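Local coordinates for Thg1-like uncharacterized protein (Bacillus thuringiensis, PDB 4KGM), which probably adds nucleotides to the 5' end of tRNA, as other Thg1-family enzymes do, and binds ATP with two magnesium ions in a palm-like domain, at residues 28-34 with 126-131; 53-57 with 72-77; 144-148 with 223-227. All blocks are in the same frame, centred on the assembly; numbering follows the deposited sequence.

How the interactions relate
Of the segments in contact, 28-34 comes first, on strand 25-31 and the turn after it. Helix 47-63 and the hairpin of strands 67-73 and 76-81 follow, and they meet in interaction 2. Only then does strand 128-134 return beside strand 25-31, so interaction 1 closes a longer loop that holds interaction 2 within it. The two are joined directly: I29 and G31 pair with I77 and D75 in the sheet. D30 and D75 bridge the two magnesium ions, and G31 joins them at one. Interaction 3 opens after interaction 1 has closed, crosses neither, and closes its own loop, tying helix 140-160 to the loop before helix 231-237. R147 reaches back to E76 in a salt bridge.

Interaction 1: 28-34 with 126-131; sequences RIDGAHF and ATFDGR. With MG (magnesium ion), chain G; MG (magnesium ion), chain H; ATP (adenosine-5'-triphosphate), chain E; PO4 (phosphate ion), chain F.
The carbonyl O of R28 is gripped by several groups. R131 N donates to R28 O at 3.2 Å. A water gives R28 O a second bond of 2.9 Å and also donates to D129 OD1. The CA-H of G130 adds a softer contact. The return bond from R28 N to R131 O is 3.0 Å long. At the next hydrogen-bonded pair D129 N donates to D30 O at 3.0 Å, almost straight (169°). D30 N is held weakly by both D129 O and D129 OD1. CG of D129 stands between its backbone N and carbonyl carbon (chi1 88°), which turns OD1 back toward the D30 backbone. D129 OD2 takes R131 NH2 on its syn side in a 3.0 Å salt bridge. R131 NH2 goes on to bond a phosphate ion, with a weak bond from NH1. R28 lies alongside R131, and both arginines pair with E12 of the second subunit.

These are neighbouring antiparallel strands of the palm-like catalytic sheet, and strand 25-31 carries part of the two-metal site. D30 OD1 binds one magnesium ion at 2.1 Å, and D30 OD2 binds the other. The carbonyl O of G31 joins the first ion, which three ATP oxygens and D75 also bind. Further along, A32 N donates to T127 O at 2.8 Å in a nearly linear bond (177°). F34 N then donates to ATP O1B. On the face that carries I29 and F128, the contacts are apolar: F128 packs its CB on I29 CG2, and its ring lies against G31 CA and meets the F34 ring obliquely.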
# COMPACT_ATOMS: atom_id res chain seq x y z
N ARG A 28 -11.90 -13.10 -1.85
CA ARG A 28 -13.10 -13.45 -1.09
C ARG A 28 -14.21 -12.41 -1.26
O ARG A 28 -13.98 -11.21 -1.14
CB ARG A 28 -12.80 -13.70 0.39
CG ARG A 28 -14.01 -14.27 1.16
CD ARG A 28 -13.64 -14.85 2.52
NE ARG A 28 -13.26 -13.83 3.49
CZ ARG A 28 -12.04 -13.67 3.98
NH1 ARG A 28 -11.06 -14.48 3.59
NH2 ARG A 28 -11.79 -12.71 4.86
N ILE A 29 -15.41 -12.89 -1.55
CA ILE A 29 -16.57 -12.04 -1.70
C ILE A 29 -17.58 -12.40 -0.63
O ILE A 29 -17.93 -13.56 -0.48
CB ILE A 29 -17.18 -12.21 -3.11
CG1 ILE A 29 -16.26 -11.62 -4.16
CG2 ILE A 29 -18.54 -11.55 -3.21
CD1 ILE A 29 -16.34 -12.32 -5.49
N ASP A 30 -18.04 -11.42 0.12
CA ASP A 30 -18.98 -11.67 1.22
C ASP A 30 -20.22 -10.77 1.13
O ASP A 30 -20.10 -9.56 0.97
CB ASP A 30 -18.29 -11.48 2.57
CG ASP A 30 -19.13 -11.98 3.73
OD1 ASP A 30 -19.99 -11.22 4.22
OD2 ASP A 30 -18.93 -13.13 4.16
N GLY A 31 -21.39 -11.38 1.22
CA GLY A 31 -22.65 -10.66 1.13
C GLY A 31 -22.82 -9.61 2.21
O GLY A 31 -22.52 -9.85 3.38
N ALA A 32 -23.30 -8.43 1.82
CA ALA A 32 -23.50 -7.33 2.76
C ALA A 32 -24.86 -7.43 3.45
O ALA A 32 -25.90 -7.52 2.80
CB ALA A 32 -23.37 -6.00 2.04
N HIS A 33 -24.83 -7.42 4.79
CA HIS A 33 -26.04 -7.49 5.61
C HIS A 33 -26.94 -8.66 5.23
O HIS A 33 -28.14 -8.48 5.03
CB HIS A 33 -26.83 -6.18 5.51
CG HIS A 33 -26.04 -4.96 5.88
ND1 HIS A 33 -25.47 -4.80 7.12
CD2 HIS A 33 -25.73 -3.85 5.17
CE1 HIS A 33 -24.84 -3.64 7.16
NE2 HIS A 33 -24.98 -3.04 5.99
N PHE A 34 -26.35 -9.85 5.12
CA PHE A 34 -27.12 -11.02 4.71
C PHE A 34 -27.91 -11.64 5.87
O PHE A 34 -28.45 -12.74 5.74
CB PHE A 34 -26.24 -12.04 4.00
CG PHE A 34 -26.34 -11.98 2.50
CD1 PHE A 34 -26.26 -10.76 1.84
CD2 PHE A 34 -26.53 -13.13 1.75
CE1 PHE A 34 -26.36 -10.69 0.47
CE2 PHE A 34 -26.62 -13.06 0.37
CZ PHE A 34 -26.54 -11.84 -0.27
N ALA A 126 -29.36 -7.32 -3.48
CA ALA A 126 -28.26 -7.90 -2.73
C ALA A 126 -26.94 -7.25 -3.15
O ALA A 126 -26.71 -7.01 -4.34
CB ALA A 126 -28.20 -9.40 -2.96
N THR A 127 -26.09 -6.96 -2.17
CA THR A 127 -24.78 -6.39 -2.45
C THR A 127 -23.67 -7.22 -1.80
O THR A 127 -23.92 -7.99 -0.88
CB THR A 127 -24.67 -4.93 -1.97
OG1 THR A 127 -25.04 -4.84 -0.59
CG2 THR A 127 -25.58 -4.03 -2.80
N PHE A 128 -22.45 -7.05 -2.31
CA PHE A 128 -21.31 -7.81 -1.84
C PHE A 128 -20.09 -6.91 -1.69
O PHE A 128 -19.99 -5.87 -2.34
CB PHE A 128 -20.98 -8.93 -2.83
CG PHE A 128 -22.07 -9.95 -2.99
CD1 PHE A 128 -23.12 -9.72 -3.87
CD2 PHE A 128 -22.03 -11.14 -2.29
CE1 PHE A 128 -24.12 -10.66 -4.03
CE2 PHE A 128 -23.03 -12.08 -2.45
CZ PHE A 128 -24.07 -11.84 -3.32
N ASP A 129 -19.16 -7.32 -0.83
CA ASP A 129 -17.86 -6.66 -0.77
C ASP A 129 -16.83 -7.59 -1.38
O ASP A 129 -17.11 -8.77 -1.61
CB ASP A 129 -17.48 -6.32 0.67
CG ASP A 129 -16.76 -7.46 1.37
OD1 ASP A 129 -17.24 -8.61 1.31
OD2 ASP A 129 -15.69 -7.19 1.97
N GLY A 130 -15.64 -7.07 -1.65
CA GLY A 130 -14.58 -7.87 -2.24
C GLY A 130 -13.22 -7.50 -1.68
O GLY A 130 -12.94 -6.34 -1.42
N ARG A 131 -12.38 -8.51 -1.50
CA ARG A 131 -11.01 -8.29 -1.03
C ARG A 131 -10.07 -9.29 -1.67
O ARG A 131 -10.40 -10.47 -1.82
CB ARG A 131 -10.94 -8.37 0.50
CG ARG A 131 -11.33 -9.72 1.08
CD ARG A 131 -11.51 -9.64 2.58
NE ARG A 131 -12.65 -8.80 2.94
CZ ARG A 131 -13.03 -8.55 4.19
NH1 ARG A 131 -12.36 -9.08 5.21
NH2 ARG A 131 -14.07 -7.77 4.43
MG MG G . -21.96 -11.11 5.03
MG MG H . -20.30 -13.78 5.94
PG ATP E . -21.96 -8.19 7.07
O1G ATP E . -21.09 -8.41 8.29
O2G ATP E . -22.19 -6.74 6.71
O3G ATP E . -21.60 -9.07 5.90
PB ATP E . -23.86 -10.25 7.48
O1B ATP E . -23.72 -10.74 6.06
O2B ATP E . -25.20 -10.38 8.17
O3B ATP E . -23.42 -8.70 7.56
PA ATP E . -22.44 -12.54 8.18
O1A ATP E . -21.70 -13.08 9.38
O2A ATP E . -21.86 -12.68 6.79
O3A ATP E . -22.78 -10.99 8.42
O5' ATP E . -23.93 -13.16 8.15
C5' ATP E . -24.29 -14.18 7.22
C4' ATP E . -25.79 -14.45 7.34
O4' ATP E . -26.28 -15.09 6.16
C3' ATP E . -26.11 -15.36 8.51
O3' ATP E . -26.80 -14.62 9.52
C2' ATP E . -27.01 -16.44 7.96
O2' ATP E . -28.23 -16.51 8.70
C1' ATP E . -27.29 -16.04 6.52
N9 ATP E . -27.25 -17.21 5.61
C8 ATP E . -26.16 -17.74 5.03
N7 ATP E . -26.48 -18.81 4.26
C5 ATP E . -27.81 -18.99 4.35
C6 ATP E . -28.80 -19.94 3.79
N6 ATP E . -28.42 -20.94 2.96
N1 ATP E . -30.09 -19.77 4.13
C2 ATP E . -30.48 -18.78 4.96
N3 ATP E . -29.64 -17.89 5.50
C4 ATP E . -28.32 -17.94 5.24
P PO4 F . -14.37 -6.82 7.95
O1 PO4 F . -13.91 -5.39 7.75
O2 PO4 F . -15.23 -6.90 9.20
O3 PO4 F . -15.18 -7.27 6.76
O4 PO4 F . -13.17 -7.72 8.12
O HOH W 1 -14.72 -10.08 1.38
O HOH W 2 -27.46 -7.17 0.77
O HOH W 3 -18.59 -13.66 6.91

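Interaction 2: 53-57 with 72-77; sequences FWETC and HQSDEI. With MG (magnesium ion), chain G; MG (magnesium ion), chain H; ATP (adenosine-5'-triphosphate), chain E.
The hairpin that carries the metal ligand D75 is backed by helix 47-63, with F53 and C57 packed on H72 and I77. The hairpin tip is a type II' turn from Q73 to E76. F53 CB sits over one face of the H72 imidazole, and F53 CG is 3.3 Å from H72 NE2. The two rings are near parallel but slid apart, so they overlap little. CG of H72 is anti to its backbone N (chi1 171°), and this carries the imidazole to the helix. W54 stands about perpendicular to it, with its NE1 edge 3.4 Å from H72 ND1. H72 NE2 donates a weak, bent hydrogen bond to S74 O, and that oxygen lies over one face of the F53 ring. I77 CD1 fills the other end of the contact, at the F53 ring edge and 3.7 Å from C57 SG. F53 CZ touches D75 CA, so the ring packs against the backbone of the metal-binding aspartate. The D75 carboxylate is turned away from the ring: OD2 binds one magnesium ion at 2.1 Å, and OD1 binds the other. A hairpin aspartate beside the one on strand 25-31, both holding two metal ions, is typical of polymerase palm domains.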
# COMPACT_ATOMS: atom_id res chain seq x y z
N PHE A 53 -25.94 -18.95 -5.23
CA PHE A 53 -24.52 -18.73 -5.02
C PHE A 53 -23.70 -19.64 -5.93
O PHE A 53 -22.65 -19.24 -6.44
CB PHE A 53 -24.13 -18.99 -3.56
CG PHE A 53 -24.34 -17.81 -2.66
CD1 PHE A 53 -23.45 -16.74 -2.68
CD2 PHE A 53 -25.41 -17.76 -1.79
CE1 PHE A 53 -23.64 -15.66 -1.85
CE2 PHE A 53 -25.60 -16.68 -0.95
CZ PHE A 53 -24.71 -15.62 -0.98
N TRP A 54 -24.19 -20.86 -6.13
CA TRP A 54 -23.49 -21.83 -6.96
C TRP A 54 -23.45 -21.39 -8.41
O TRP A 54 -22.45 -21.60 -9.10
CB TRP A 54 -24.14 -23.21 -6.83
CG TRP A 54 -24.14 -23.74 -5.42
CD1 TRP A 54 -23.42 -23.26 -4.37
CD2 TRP A 54 -24.90 -24.85 -4.92
NE1 TRP A 54 -23.68 -23.99 -3.24
CE2 TRP A 54 -24.59 -24.98 -3.55
CE3 TRP A 54 -25.80 -25.74 -5.49
CZ2 TRP A 54 -25.15 -25.97 -2.75
CZ3 TRP A 54 -26.36 -26.72 -4.69
CH2 TRP A 54 -26.04 -26.83 -3.34
N GLU A 55 -24.53 -20.77 -8.88
CA GLU A 55 -24.57 -20.23 -10.23
C GLU A 55 -23.68 -18.99 -10.31
O GLU A 55 -23.09 -18.70 -11.35
CB GLU A 55 -26.00 -19.89 -10.64
CG GLU A 55 -26.86 -21.10 -10.92
CD GLU A 55 -26.29 -21.96 -12.04
OE1 GLU A 55 -26.15 -21.45 -13.17
OE2 GLU A 55 -25.98 -23.14 -11.78
N THR A 56 -23.60 -18.26 -9.20
CA THR A 56 -22.72 -17.11 -9.11
C THR A 56 -21.27 -17.57 -9.16
O THR A 56 -20.44 -16.99 -9.88
CB THR A 56 -22.97 -16.31 -7.82
OG1 THR A 56 -24.31 -15.82 -7.81
CG2 THR A 56 -22.01 -15.14 -7.72
N CYS A 57 -20.97 -18.63 -8.41
CA CYS A 57 -19.63 -19.20 -8.37
C CYS A 57 -19.15 -19.66 -9.75
O CYS A 57 -17.97 -19.53 -10.07
CB CYS A 57 -19.58 -20.37 -7.40
SG CYS A 57 -19.65 -19.90 -5.66
N HIS A 72 -17.62 -22.13 -1.87
CA HIS A 72 -18.77 -21.45 -1.27
C HIS A 72 -19.12 -21.97 0.11
O HIS A 72 -19.03 -23.16 0.40
CB HIS A 72 -20.00 -21.53 -2.17
CG HIS A 72 -21.25 -21.02 -1.51
ND1 HIS A 72 -22.23 -21.86 -1.02
CD2 HIS A 72 -21.65 -19.76 -1.23
CE1 HIS A 72 -23.19 -21.14 -0.49
NE2 HIS A 72 -22.87 -19.86 -0.60
N GLN A 73 -19.54 -21.04 0.97
CA GLN A 73 -20.06 -21.35 2.29
C GLN A 73 -20.81 -20.13 2.81
O GLN A 73 -20.31 -19.01 2.72
CB GLN A 73 -18.93 -21.73 3.24
CG GLN A 73 -19.24 -21.46 4.70
CD GLN A 73 -18.56 -20.21 5.22
OE1 GLN A 73 -19.21 -19.26 5.65
NE2 GLN A 73 -17.23 -20.20 5.18
N SER A 74 -22.02 -20.35 3.33
CA SER A 74 -22.88 -19.27 3.80
C SER A 74 -23.06 -18.19 2.73
O SER A 74 -23.56 -18.47 1.63
CB SER A 74 -22.32 -18.65 5.08
OG SER A 74 -22.06 -19.63 6.06
N ASP A 75 -22.64 -16.97 3.05
CA ASP A 75 -22.78 -15.85 2.12
C ASP A 75 -21.42 -15.39 1.59
O ASP A 75 -21.29 -14.26 1.11
CB ASP A 75 -23.50 -14.68 2.79
CG ASP A 75 -22.68 -14.06 3.90
OD1 ASP A 75 -21.89 -14.79 4.54
OD2 ASP A 75 -22.83 -12.84 4.14
N GLU A 76 -20.42 -16.25 1.68
CA GLU A 76 -19.08 -15.89 1.23
C GLU A 76 -18.61 -16.75 0.06
O GLU A 76 -19.00 -17.91 -0.08
CB GLU A 76 -18.08 -15.96 2.38
CG GLU A 76 -17.57 -17.36 2.67
CD GLU A 76 -16.43 -17.36 3.67
OE1 GLU A 76 -16.38 -16.45 4.53
OE2 GLU A 76 -15.58 -18.27 3.59
N ILE A 77 -17.76 -16.16 -0.78
CA ILE A 77 -17.21 -16.85 -1.94
C ILE A 77 -15.71 -16.61 -2.05
O ILE A 77 -15.28 -15.48 -2.28
CB ILE A 77 -17.89 -16.39 -3.25
CG1 ILE A 77 -19.38 -16.75 -3.24
CG2 ILE A 77 -17.20 -17.01 -4.45
CD1 ILE A 77 -20.09 -16.37 -4.52
MG MG G . -21.96 -11.11 5.03
MG MG H . -20.30 -13.78 5.94
PG ATP E . -21.96 -8.19 7.07
O1G ATP E . -21.09 -8.41 8.29
O2G ATP E . -22.19 -6.74 6.71
O3G ATP E . -21.60 -9.07 5.90
PB ATP E . -23.86 -10.25 7.48
O1B ATP E . -23.72 -10.74 6.06
O2B ATP E . -25.20 -10.38 8.17
O3B ATP E . -23.42 -8.70 7.56
PA ATP E . -22.44 -12.54 8.18
O1A ATP E . -21.70 -13.08 9.38
O2A ATP E . -21.86 -12.68 6.79
O3A ATP E . -22.78 -10.99 8.42
O5' ATP E . -23.93 -13.16 8.15
C5' ATP E . -24.29 -14.18 7.22
C4' ATP E . -25.79 -14.45 7.34
O4' ATP E . -26.28 -15.09 6.16
C3' ATP E . -26.11 -15.36 8.51
O3' ATP E . -26.80 -14.62 9.52
C2' ATP E . -27.01 -16.44 7.96
O2' ATP E . -28.23 -16.51 8.70
C1' ATP E . -27.29 -16.04 6.52
N9 ATP E . -27.25 -17.21 5.61
C8 ATP E . -26.16 -17.74 5.03
N7 ATP E . -26.48 -18.81 4.26
C5 ATP E . -27.81 -18.99 4.35
C6 ATP E . -28.80 -19.94 3.79
N6 ATP E . -28.42 -20.94 2.96
N1 ATP E . -30.09 -19.77 4.13
C2 ATP E . -30.48 -18.78 4.96
N3 ATP E . -29.64 -17.89 5.50
C4 ATP E . -28.32 -17.94 5.24
O HOH W 3 -18.59 -13.66 6.91

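Interaction 3: 144-148 with 223-227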
# COMPACT_ATOMS: atom_id res chain seq x y z
N PHE A 144 -8.17 -22.81 2.56
CA PHE A 144 -9.47 -23.45 2.41
C PHE A 144 -9.81 -24.33 3.60
O PHE A 144 -10.98 -24.46 3.98
CB PHE A 144 -9.52 -24.24 1.10
CG PHE A 144 -9.39 -23.39 -0.13
CD1 PHE A 144 -10.46 -22.66 -0.60
CD2 PHE A 144 -8.18 -23.31 -0.81
CE1 PHE A 144 -10.34 -21.87 -1.73
CE2 PHE A 144 -8.05 -22.53 -1.94
CZ PHE A 144 -9.14 -21.80 -2.40
N ILE A 145 -8.79 -24.93 4.21
CA ILE A 145 -8.96 -25.67 5.45
C ILE A 145 -9.47 -24.73 6.53
O ILE A 145 -10.35 -25.08 7.32
CB ILE A 145 -7.63 -26.31 5.92
CG1 ILE A 145 -7.21 -27.42 4.96
CG2 ILE A 145 -7.77 -26.87 7.33
CD1 ILE A 145 -5.83 -27.98 5.23
N TRP A 146 -8.93 -23.51 6.54
CA TRP A 146 -9.35 -22.49 7.48
C TRP A 146 -10.79 -22.06 7.20
O TRP A 146 -11.55 -21.75 8.11
CB TRP A 146 -8.42 -21.28 7.39
CG TRP A 146 -8.82 -20.11 8.23
CD1 TRP A 146 -9.11 -20.11 9.56
CD2 TRP A 146 -8.95 -18.75 7.79
NE1 TRP A 146 -9.42 -18.84 9.98
CE2 TRP A 146 -9.33 -17.99 8.92
CE3 TRP A 146 -8.78 -18.11 6.56
CZ2 TRP A 146 -9.55 -16.61 8.84
CZ3 TRP A 146 -9.00 -16.74 6.49
CH2 TRP A 146 -9.38 -16.01 7.63
N ARG A 147 -11.16 -22.08 5.92
CA ARG A 147 -12.51 -21.69 5.51
C ARG A 147 -13.53 -22.79 5.80
O ARG A 147 -14.67 -22.50 6.15
CB ARG A 147 -12.53 -21.32 4.03
CG ARG A 147 -11.79 -20.03 3.69
CD ARG A 147 -12.56 -18.81 4.17
NE ARG A 147 -12.19 -18.40 5.52
CZ ARG A 147 -12.89 -17.54 6.26
NH1 ARG A 147 -14.00 -17.00 5.77
NH2 ARG A 147 -12.48 -17.22 7.48
N GLN A 148 -13.11 -24.04 5.64
CA GLN A 148 -13.98 -25.18 5.95
C GLN A 148 -14.21 -25.30 7.46
O GLN A 148 -15.29 -25.70 7.89
CB GLN A 148 -13.39 -26.48 5.40
CG GLN A 148 -13.71 -26.74 3.94
CD GLN A 148 -13.29 -28.13 3.49
OE1 GLN A 148 -12.47 -28.78 4.14
NE2 GLN A 148 -13.87 -28.59 2.39
N THR A 223 -17.15 -32.91 -2.54
CA THR A 223 -16.02 -32.10 -2.10
C THR A 223 -15.55 -32.58 -0.73
O THR A 223 -16.30 -32.54 0.24
CB THR A 223 -16.39 -30.61 -2.00
OG1 THR A 223 -16.82 -30.13 -3.28
CG2 THR A 223 -15.20 -29.79 -1.53
N PRO A 224 -14.29 -33.04 -0.66
CA PRO A 224 -13.75 -33.66 0.55
C PRO A 224 -13.39 -32.63 1.62
O PRO A 224 -13.43 -31.43 1.38
CB PRO A 224 -12.48 -34.34 0.05
CG PRO A 224 -12.04 -33.48 -1.09
CD PRO A 224 -13.31 -33.02 -1.76
N ILE A 225 -13.05 -33.13 2.81
CA ILE A 225 -12.48 -32.29 3.84
C ILE A 225 -11.03 -32.04 3.46
O ILE A 225 -10.23 -32.98 3.41
CB ILE A 225 -12.54 -32.97 5.22
CG1 ILE A 225 -13.97 -33.44 5.52
CG2 ILE A 225 -12.05 -32.02 6.31
CD1 ILE A 225 -14.11 -34.14 6.85
N ILE A 226 -10.70 -30.79 3.17
CA ILE A 226 -9.38 -30.44 2.64
C ILE A 226 -8.24 -30.90 3.56
O ILE A 226 -7.19 -31.32 3.08
CB ILE A 226 -9.26 -28.92 2.38
CG1 ILE A 226 -10.47 -28.41 1.60
CG2 ILE A 226 -7.97 -28.61 1.62
CD1 ILE A 226 -10.59 -28.99 0.21
N SER A 227 -8.46 -30.83 4.87
CA SER A 227 -7.44 -31.24 5.83
C SER A 227 -7.12 -32.73 5.75
O SER A 227 -6.09 -33.18 6.24
CB SER A 227 -7.87 -30.87 7.26
OG SER A 227 -9.12 -31.44 7.59
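Q148 places CG anti to its carbonyl carbon (chi1 -83°) and then runs extended (chi2 -171°). This sends its amide straight out from the helix to the backbone of P224 and I226. The amide is used at both ends. I226 N donates to Q148 OE1 at 2.8 Å, tilted somewhat from the plane of the amide carbonyl. Q148 NE2 donates to P224 O at 3.0 Å, nearly straight (172°) and close to the amide plane. The pair of bonds fixes the rotation of the amide and satisfies polar atoms of a buried side chain. I226 crosses Q148 at about a right angle, and its CG1 lies 3.4 Å from Q148 CD.

The contact joins helix 140-160 to the loop that leaves strand 215-220 and leads to helix 231-237. I226 and S227 begin a 3-10 segment there. The contact lies away from the ATP pocket, on the part of the chain that follows the palm strand 128-134. One turn back along the helix, I145 covers the start of the 3-10 segment. I145 CG1 meets I226 CB at 3.6 Å. I145 CD1 reaches S227 CA at 3.7 Å. F144 touches I226 CG1 through its CB alone, at 4.3 Å; the rest of its side chain leads off to L69 and Y71 of strand 67-73, and Y71 also packs on Q148. On the loop side Y232 of helix 231-237 packs against T223, P224 and I226. T223 OG1 accepts a hydrogen bond from the backbone N of C201, in strand 200-206 of the sheet.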